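Side-chain contacts in STIV B116 (Sulfolobus turreted icosahedral virus, PDB 2J85), which probably binds DNA and belongs to a protein family highly conserved in diverse crenarchaeal viruses: residues E37-E41 / D42-I46; D25-E29 / E30-L34; N47-H51 / D52-N56; N8-S11 / I12-K16. All blocks are in the same frame, centred on the assembly; numbering follows the deposited sequence.

Interaction 1: E37-E41 / D42-I46; sequences ELRLE and DGTLI
Arg39 and Asp42 meet edge to edge where helix 29-41 ends and the chain turns back toward strand 45-47. NH1 of Arg39 meets OD2 of Asp42 at 2.9 Å in a salt bridge, the oxygen lying almost in the guanidinium plane and approached nearly along its C-O bond. The two flat groups are only 29° apart, and CD2 of Leu38 covers the centre of one guanidinium face. A bend at chi2 (-40°) swings the arginine chain past Thr44, whose OG1 lies 3.5 Å from Arg39 CD. The carboxylate's other oxygen holds Thr44: Asp42 OD1 accepts from Thr44 N and, at 2.6 Å, from Thr44 OG1, both donors coming from the same face of the carboxylate. This is an Asx turn, built on a Schellman motif in which Gly43 leaves the helix with positive phi (78°). Gly43 N bonds back to Leu40 O, and Asp42 N to Leu38 O. Arg39 O takes the N-H of Leu45 at 3.1 Å, from above its carbonyl plane, and a weak second bond from Thr44 N. This is the close-knit part of the contact, and Val4 of strand 4-7 touches Arg39, Thr44 and Leu45 beside it. The apolar part is sparser: CD2 of Leu40 touches CD2 of Leu45 at 3.6 Å, the two chains crossing at a slant, while CB of Leu45 rests 3.8 Å from CB of Arg39. The tight turn itself sits at the surface, with Asp42 and Gly43 exposed and the carboxylate of Glu41 leading away from it.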
# COMPACT_ATOMS: atom_id res chain seq x y z
N GLU A 37 -1.43 -20.79 -9.84
CA GLU A 37 -1.52 -21.84 -10.86
C GLU A 37 -2.90 -21.88 -11.51
O GLU A 37 -3.00 -21.98 -12.72
CB GLU A 37 -1.17 -23.20 -10.25
CG GLU A 37 0.30 -23.32 -9.93
CD GLU A 37 0.60 -24.30 -8.77
OE1 GLU A 37 -0.28 -25.11 -8.40
OE2 GLU A 37 1.74 -24.25 -8.25
N LEU A 38 -3.94 -21.81 -10.69
CA LEU A 38 -5.33 -21.73 -11.19
C LEU A 38 -5.54 -20.57 -12.16
O LEU A 38 -6.15 -20.71 -13.21
CB LEU A 38 -6.31 -21.61 -10.02
CG LEU A 38 -7.81 -21.77 -10.36
CD1 LEU A 38 -8.09 -23.10 -11.09
CD2 LEU A 38 -8.73 -21.61 -9.09
N ARG A 39 -5.04 -19.39 -11.81
CA ARG A 39 -5.23 -18.23 -12.68
C ARG A 39 -4.33 -18.24 -13.90
O ARG A 39 -4.66 -17.64 -14.91
CB ARG A 39 -5.08 -16.95 -11.87
CG ARG A 39 -6.05 -16.87 -10.70
CD ARG A 39 -7.42 -17.38 -11.07
NE ARG A 39 -8.32 -17.31 -9.94
CZ ARG A 39 -9.55 -17.82 -9.94
NH1 ARG A 39 -10.04 -18.41 -11.02
NH2 ARG A 39 -10.32 -17.70 -8.85
N LEU A 40 -3.22 -18.97 -13.84
CA LEU A 40 -2.40 -19.18 -15.03
C LEU A 40 -3.17 -20.13 -15.97
O LEU A 40 -3.38 -19.84 -17.16
CB LEU A 40 -1.00 -19.70 -14.65
CG LEU A 40 -0.01 -18.63 -14.14
CD1 LEU A 40 1.22 -19.24 -13.41
CD2 LEU A 40 0.42 -17.70 -15.29
N GLU A 41 -3.65 -21.24 -15.43
CA GLU A 41 -4.43 -22.21 -16.24
C GLU A 41 -5.68 -21.62 -16.89
O GLU A 41 -5.99 -21.97 -18.04
CB GLU A 41 -4.81 -23.44 -15.43
CG GLU A 41 -3.84 -24.61 -15.56
CD GLU A 41 -3.88 -25.40 -16.91
OE1 GLU A 41 -4.86 -25.41 -17.71
OE2 GLU A 41 -2.86 -26.08 -17.13
N ASP A 42 -6.43 -20.77 -16.19
CA ASP A 42 -7.65 -20.25 -16.77
C ASP A 42 -7.42 -18.95 -17.55
O ASP A 42 -8.35 -18.37 -18.11
CB ASP A 42 -8.76 -20.07 -15.72
CG ASP A 42 -8.50 -18.91 -14.79
OD1 ASP A 42 -7.64 -18.05 -15.07
OD2 ASP A 42 -9.15 -18.87 -13.74
N GLY A 43 -6.17 -18.49 -17.57
CA GLY A 43 -5.81 -17.36 -18.39
C GLY A 43 -6.20 -16.00 -17.85
O GLY A 43 -6.16 -15.02 -18.59
N THR A 44 -6.58 -15.91 -16.58
CA THR A 44 -7.02 -14.63 -16.03
C THR A 44 -5.90 -13.90 -15.30
O THR A 44 -6.01 -12.70 -15.05
CB THR A 44 -8.27 -14.76 -15.12
OG1 THR A 44 -8.02 -15.69 -14.06
CG2 THR A 44 -9.51 -15.18 -15.94
N LEU A 45 -4.80 -14.59 -14.98
CA LEU A 45 -3.68 -13.94 -14.34
C LEU A 45 -3.03 -12.92 -15.26
O LEU A 45 -2.71 -13.23 -16.40
CB LEU A 45 -2.60 -14.94 -13.91
CG LEU A 45 -1.56 -14.29 -12.95
CD1 LEU A 45 -2.03 -14.44 -11.52
CD2 LEU A 45 -0.13 -14.82 -13.13
N ILE A 46 -2.83 -11.70 -14.76
CA ILE A 46 -1.92 -10.76 -15.39
C ILE A 46 -0.76 -10.62 -14.44
O ILE A 46 -0.94 -10.24 -13.30
CB ILE A 46 -2.59 -9.41 -15.61
CG1 ILE A 46 -3.79 -9.57 -16.55
CG2 ILE A 46 -1.58 -8.38 -16.18
CD1 ILE A 46 -4.46 -8.21 -16.89

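Interaction 2: D25-E29 / E30-L34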
# COMPACT_ATOMS: atom_id res chain seq x y z
N ASP A 25 -7.05 -10.88 2.58
CA ASP A 25 -6.70 -12.00 3.49
C ASP A 25 -5.22 -12.33 3.35
O ASP A 25 -4.61 -12.09 2.32
CB ASP A 25 -7.55 -13.26 3.19
CG ASP A 25 -7.72 -14.20 4.45
OD1 ASP A 25 -7.12 -13.96 5.54
OD2 ASP A 25 -8.49 -15.19 4.33
N LYS A 26 -4.66 -12.90 4.41
CA LYS A 26 -3.31 -13.46 4.39
C LYS A 26 -3.36 -14.91 3.87
O LYS A 26 -4.25 -15.67 4.24
CB LYS A 26 -2.74 -13.43 5.81
CG LYS A 26 -1.24 -13.44 5.90
CD LYS A 26 -0.78 -13.21 7.33
CE LYS A 26 0.73 -13.01 7.41
NZ LYS A 26 1.49 -14.20 6.93
N LEU A 27 -2.45 -15.28 2.98
CA LEU A 27 -2.38 -16.64 2.39
C LEU A 27 -1.15 -17.36 2.89
O LEU A 27 -0.12 -16.73 3.14
CB LEU A 27 -2.29 -16.58 0.86
CG LEU A 27 -3.47 -16.02 0.09
CD1 LEU A 27 -3.21 -15.99 -1.42
CD2 LEU A 27 -4.79 -16.78 0.43
N ASP A 28 -1.23 -18.69 3.03
CA ASP A 28 -0.00 -19.48 3.23
C ASP A 28 0.57 -19.78 1.86
O ASP A 28 -0.04 -19.47 0.86
CB ASP A 28 -0.22 -20.75 4.09
CG ASP A 28 -1.20 -21.76 3.46
OD1 ASP A 28 -1.36 -21.81 2.22
OD2 ASP A 28 -1.82 -22.48 4.23
N GLU A 29 1.77 -20.34 1.82
CA GLU A 29 2.46 -20.63 0.55
C GLU A 29 1.64 -21.46 -0.40
O GLU A 29 1.56 -21.14 -1.59
CB GLU A 29 3.71 -21.45 0.80
CG GLU A 29 4.88 -20.69 1.36
CD GLU A 29 6.13 -21.59 1.42
OE1 GLU A 29 6.54 -22.11 0.34
OE2 GLU A 29 6.65 -21.81 2.54
N GLU A 30 1.10 -22.57 0.12
CA GLU A 30 0.38 -23.52 -0.70
C GLU A 30 -0.81 -22.85 -1.40
O GLU A 30 -1.01 -23.06 -2.59
CB GLU A 30 -0.09 -24.74 0.12
CG GLU A 30 -0.70 -25.84 -0.78
CD GLU A 30 -0.88 -27.22 -0.13
OE1 GLU A 30 -0.54 -27.41 1.06
OE2 GLU A 30 -1.35 -28.14 -0.86
N ASP A 31 -1.57 -22.04 -0.67
CA ASP A 31 -2.78 -21.42 -1.22
C ASP A 31 -2.43 -20.33 -2.22
O ASP A 31 -3.10 -20.16 -3.24
CB ASP A 31 -3.67 -20.89 -0.10
CG ASP A 31 -4.19 -22.01 0.79
OD1 ASP A 31 -3.85 -23.18 0.56
OD2 ASP A 31 -4.94 -21.74 1.72
N PHE A 32 -1.35 -19.62 -1.95
CA PHE A 32 -0.85 -18.66 -2.91
C PHE A 32 -0.47 -19.33 -4.25
O PHE A 32 -0.89 -18.86 -5.35
CB PHE A 32 0.35 -17.91 -2.33
CG PHE A 32 1.09 -17.05 -3.33
CD1 PHE A 32 0.64 -15.76 -3.62
CD2 PHE A 32 2.24 -17.53 -3.95
CE1 PHE A 32 1.34 -14.93 -4.51
CE2 PHE A 32 2.95 -16.74 -4.85
CZ PHE A 32 2.50 -15.42 -5.14
N CYS A 33 0.35 -20.38 -4.17
CA CYS A 33 0.84 -21.07 -5.37
C CYS A 33 -0.29 -21.73 -6.13
O CYS A 33 -0.31 -21.67 -7.34
CB CYS A 33 1.88 -22.13 -5.00
SG CYS A 33 3.45 -21.41 -4.46
N LEU A 34 -1.22 -22.35 -5.43
CA LEU A 34 -2.38 -22.97 -6.06
C LEU A 34 -3.33 -21.96 -6.76
O LEU A 34 -3.80 -22.21 -7.87
CB LEU A 34 -3.14 -23.81 -5.03
CG LEU A 34 -2.53 -25.16 -4.56
CD1 LEU A 34 -3.33 -25.71 -3.42
CD2 LEU A 34 -2.46 -26.18 -5.70
O HOH W 1 -3.94 -19.81 3.26
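Backbone bonds from Phe32 N to Asp28 O (3.1 Å) and from Cys33 N to Glu29 O (2.9 Å), both nearly straight, close the first turn of helix 29-41, which follows strand 20-27. Asp28 carries the side-chain part of the contact. Its CG sits between its own backbone N and carbonyl carbon (chi1 62°), which folds the carboxylate back over the helix start, and OD1 takes the N-H of Asp31 at 2.9 Å, nearly in line with its C-O bond. Asp28 is therefore the N-cap, satisfying the N-H of Asp31, which lies too early in the helix to have a helical carbonyl partner. A water links the same two residues a second time, accepting from Asp28 N and donating to Asp31 OD2 at 2.7 Å. The price is a close pair of acids, Asp28 OD1 and Asp31 OD1 lying 3.3 Å apart with their carboxylate planes turned by 62°. The amides of the helix start probably ease this repulsion, though the pairing may still raise the affinity of one acid for a proton. On the inner side, CD1 of Leu27 comes in near the plane of the Phe32 ring, at its edge, but touches the root of that side chain, 3.9 Å from Phe32 CA. CG of Phe32 lies anti to its backbone N (chi1 170°), directing the ring inward to meet Phe112 of strand 110-117. SG of Cys33 stands 3.4 Å from Glu29 O and is tied by a disulfide to Cys62, joining this helix to helix 52-62.

Interaction 3: N47-H51 / D52-N56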
# COMPACT_ATOMS: atom_id res chain seq x y z
N ASN A 47 0.43 -10.94 -14.91
CA ASN A 47 1.66 -10.87 -14.14
C ASN A 47 2.22 -9.47 -14.20
O ASN A 47 2.51 -8.96 -15.28
CB ASN A 47 2.70 -11.85 -14.71
CG ASN A 47 4.05 -11.74 -14.05
OD1 ASN A 47 4.15 -11.40 -12.85
ND2 ASN A 47 5.10 -12.02 -14.81
N ALA A 48 2.39 -8.85 -13.04
CA ALA A 48 2.89 -7.48 -12.93
C ALA A 48 4.12 -7.42 -12.02
O ALA A 48 4.41 -6.38 -11.44
CB ALA A 48 1.79 -6.56 -12.40
N ILE A 49 4.83 -8.53 -11.86
CA ILE A 49 6.08 -8.52 -11.12
C ILE A 49 7.17 -8.19 -12.11
O ILE A 49 7.44 -8.96 -13.05
CB ILE A 49 6.36 -9.86 -10.42
CG1 ILE A 49 5.45 -9.96 -9.17
CG2 ILE A 49 7.83 -9.95 -10.01
CD1 ILE A 49 5.38 -11.32 -8.59
N GLY A 50 7.77 -7.01 -11.92
CA GLY A 50 8.73 -6.44 -12.86
C GLY A 50 10.18 -6.86 -12.71
O GLY A 50 10.98 -6.57 -13.58
N HIS A 51 10.53 -7.55 -11.62
CA HIS A 51 11.93 -7.91 -11.35
C HIS A 51 12.21 -9.41 -11.33
O HIS A 51 11.44 -10.20 -10.77
CB HIS A 51 12.38 -7.28 -10.03
CG HIS A 51 12.28 -5.79 -10.03
ND1 HIS A 51 13.23 -4.98 -10.62
CD2 HIS A 51 11.33 -4.96 -9.53
CE1 HIS A 51 12.88 -3.72 -10.48
NE2 HIS A 51 11.73 -3.68 -9.82
N ASP A 52 13.34 -9.79 -11.94
CA ASP A 52 13.77 -11.19 -12.05
C ASP A 52 13.98 -11.88 -10.69
O ASP A 52 13.71 -13.08 -10.56
CB ASP A 52 15.06 -11.30 -12.89
CG ASP A 52 14.79 -11.50 -14.39
OD1 ASP A 52 13.71 -12.01 -14.76
OD2 ASP A 52 15.68 -11.16 -15.21
N SER A 53 14.44 -11.14 -9.68
CA SER A 53 14.71 -11.74 -8.36
C SER A 53 13.42 -12.27 -7.73
O SER A 53 13.40 -13.35 -7.15
CB SER A 53 15.37 -10.73 -7.42
OG SER A 53 15.91 -9.63 -8.13
N THR A 54 12.35 -11.49 -7.85
CA THR A 54 11.05 -11.85 -7.29
C THR A 54 10.43 -12.94 -8.14
O THR A 54 9.89 -13.92 -7.62
CB THR A 54 10.12 -10.63 -7.24
OG1 THR A 54 10.79 -9.56 -6.55
CG2 THR A 54 8.80 -10.97 -6.53
N ILE A 55 10.53 -12.78 -9.46
CA ILE A 55 10.12 -13.82 -10.40
C ILE A 55 10.80 -15.16 -10.16
O ILE A 55 10.14 -16.18 -10.12
CB ILE A 55 10.36 -13.34 -11.86
CG1 ILE A 55 9.29 -12.32 -12.25
CG2 ILE A 55 10.38 -14.53 -12.84
CD1 ILE A 55 7.85 -12.86 -12.25
N ASN A 56 12.12 -15.17 -9.99
CA ASN A 56 12.84 -16.41 -9.71
C ASN A 56 12.41 -17.05 -8.39
O ASN A 56 12.22 -18.25 -8.32
CB ASN A 56 14.37 -16.21 -9.71
CG ASN A 56 14.93 -15.79 -11.07
OD1 ASN A 56 16.06 -15.28 -11.14
ND2 ASN A 56 14.16 -15.96 -12.14
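Apolar contacts dominate where Ile49 meets the first turn of helix 52-62. Its CG2 branch, anti to the backbone N while CG1 lies beside it (chi1 -75°), does most of the touching: it lies 3.6 Å from CG1 of Ile55 and 3.7 Å from CB of Thr54. Ile49 and Thr54 cross at about a right angle, with CD1 of the isoleucine 4.0 Å from CG2 of the threonine; Ile84 of strand 80-86 packs against both. CD1 of Ile55, curled back by a bent chi2 (-62°), fills in over CB of Ile49 at 3.8 Å and also reaches the amide of Asn47, which approaches from the opposite direction with ND2 3.8 Å away. Polar bonds run along the backbone. In an Asx turn where the chain leaves strand 45-47 for the helix, Asn47 OD1 accepts from Ile49 N at 3.1 Å, the donor standing above the amide plane. His51 is the N-cap residue. Its carbonyl O receives Ile55 N at 3.0 Å in an almost straight bond lying in the carbonyl plane, and a weak one from Thr54 N. The imidazole leads away from the helix. Of the remaining polar groups, Ser53 OG is hydrogen-bonded to Glu92, and the backbone O of Asn47 to the side chain of Asn69.

Interaction 4: N8-S11 / I12-K16; sequences NAFS and INMLK
A Met-aromatic contact between Phe10 and Met14, a selenomethionine, and an ST turn at Ser11 lie in the loop between strand 4-7 and strand 20-27. The selenium lies 5.2 Å from the centre of the Phe10 ring and 58° off its normal, so it is oblique to the ring; its nearest ring atom is CD1, at 4.1 Å. The selenomethionine chain is extended beyond CG and runs back alongside the backbone of residues 9-11, ending with CE against the carbonyl O of Ala9 at 3.2 Å. Another part of the same ring is met by Leu15, whose CD1 sits at the ring edge 4.2 Å from CZ. Between these apolar contacts Ser11 makes two bonds to the following turn. OG, placed anti to the serine's own N (chi1 165°), accepts from Asn13 N at 3.0 Å, which makes the ST turn, and CB of Asn13 closes in on the same oxygen at 3.3 Å. Ser11 O takes Met14 N at 2.9 Å from well above its carbonyl plane, completing the short 3-10 turn of residues 12-14. The loop lies at the dimer interface: Phe10 packs on Ile12 of the second subunit, Ile12 on Tyr113 and Leu15 on Ile24 of that subunit. Within its own chain, Met14 leans on Val73 and Phe10 on Ile22 and Ile83.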
# COMPACT_ATOMS: atom_id res chain seq x y z
N ASN A 8 4.10 -7.67 -6.37
CA ASN A 8 4.95 -7.72 -5.19
C ASN A 8 4.68 -6.56 -4.23
O ASN A 8 5.43 -6.36 -3.29
CB ASN A 8 6.42 -7.78 -5.59
CG ASN A 8 6.94 -6.47 -6.14
OD1 ASN A 8 6.25 -5.46 -6.14
ND2 ASN A 8 8.18 -6.49 -6.61
N ALA A 9 3.60 -5.83 -4.48
CA ALA A 9 3.19 -4.71 -3.65
C ALA A 9 1.68 -4.50 -3.71
O ALA A 9 1.04 -4.88 -4.67
CB ALA A 9 3.92 -3.44 -4.09
N PHE A 10 1.12 -3.88 -2.67
CA PHE A 10 -0.22 -3.31 -2.76
C PHE A 10 -0.18 -1.81 -2.49
O PHE A 10 0.41 -1.35 -1.51
CB PHE A 10 -1.23 -3.93 -1.80
CG PHE A 10 -2.59 -3.30 -1.91
CD1 PHE A 10 -3.31 -3.41 -3.08
CD2 PHE A 10 -3.09 -2.51 -0.91
CE1 PHE A 10 -4.52 -2.79 -3.23
CE2 PHE A 10 -4.32 -1.87 -1.05
CZ PHE A 10 -5.03 -2.00 -2.20
N SER A 11 -0.87 -1.07 -3.36
CA SER A 11 -0.92 0.37 -3.28
C SER A 11 -2.31 0.85 -3.64
O SER A 11 -2.95 0.28 -4.51
CB SER A 11 0.11 0.99 -4.23
OG SER A 11 -0.15 2.36 -4.41
N ILE A 12 -2.75 1.89 -2.93
CA ILE A 12 -3.95 2.67 -3.26
C ILE A 12 -3.98 3.12 -4.72
O ILE A 12 -5.04 3.25 -5.30
CB ILE A 12 -4.06 3.94 -2.32
CG1 ILE A 12 -4.43 3.51 -0.89
CG2 ILE A 12 -5.09 4.96 -2.87
CD1 ILE A 12 -4.82 4.64 0.02
N ASN A 13 -2.81 3.37 -5.31
CA ASN A 13 -2.68 3.64 -6.76
C ASN A 13 -3.17 2.52 -7.69
O ASN A 13 -3.42 2.76 -8.87
CB ASN A 13 -1.21 3.96 -7.13
CG ASN A 13 -0.72 5.28 -6.51
OD1 ASN A 13 -1.48 6.23 -6.32
ND2 ASN A 13 0.57 5.31 -6.17
N MSE A 14 -3.33 1.30 -7.18
CA MSE A 14 -3.87 0.23 -7.98
C MSE A 14 -5.38 0.24 -8.09
O MSE A 14 -5.96 -0.59 -8.80
CB MSE A 14 -3.40 -1.10 -7.45
CG MSE A 14 -1.91 -1.24 -7.53
SE MSE A 14 -1.33 -2.83 -6.59
CE MSE A 14 0.59 -2.62 -6.85
N LEU A 15 -6.03 1.18 -7.39
CA LEU A 15 -7.50 1.21 -7.36
C LEU A 15 -8.02 2.24 -8.35
O LEU A 15 -7.76 3.44 -8.23
CB LEU A 15 -8.00 1.45 -5.95
CG LEU A 15 -7.52 0.42 -4.91
CD1 LEU A 15 -7.94 0.81 -3.46
CD2 LEU A 15 -7.98 -0.98 -5.26
N LYS A 16 -8.76 1.78 -9.35
CA LYS A 16 -9.20 2.67 -10.42
C LYS A 16 -10.06 3.79 -9.89
O LYS A 16 -9.90 4.93 -10.35
CB LYS A 16 -9.97 1.93 -11.53
CG LYS A 16 -9.17 1.49 -12.78
CD LYS A 16 -10.05 1.69 -14.04
CE LYS A 16 -9.45 1.12 -15.34
NZ LYS A 16 -9.39 -0.38 -15.41

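How the interactions relate
Interactions 2 and 1 mark the start and end of one element, helix 29-41, with centres about 15 Å apart; the chain then runs through strand 45-47 into interaction 3, about 16 Å from interaction 1 between centres. The disulfide partner of Cys33, Cys62, belongs to the helix that interaction 3 opens, although interactions 2 and 3 do not touch and lie on opposite sides of the chain's centre, their own centres about 17 Å apart. Interaction 4 comes first in sequence and meets interaction 3 directly, CG1 of Ile49 lying 3.9 Å from Asn8 N. Interactions 2 and 4, their centres about 19 Å apart, both reach the second subunit, whereas interactions 1 and 3 do not touch it.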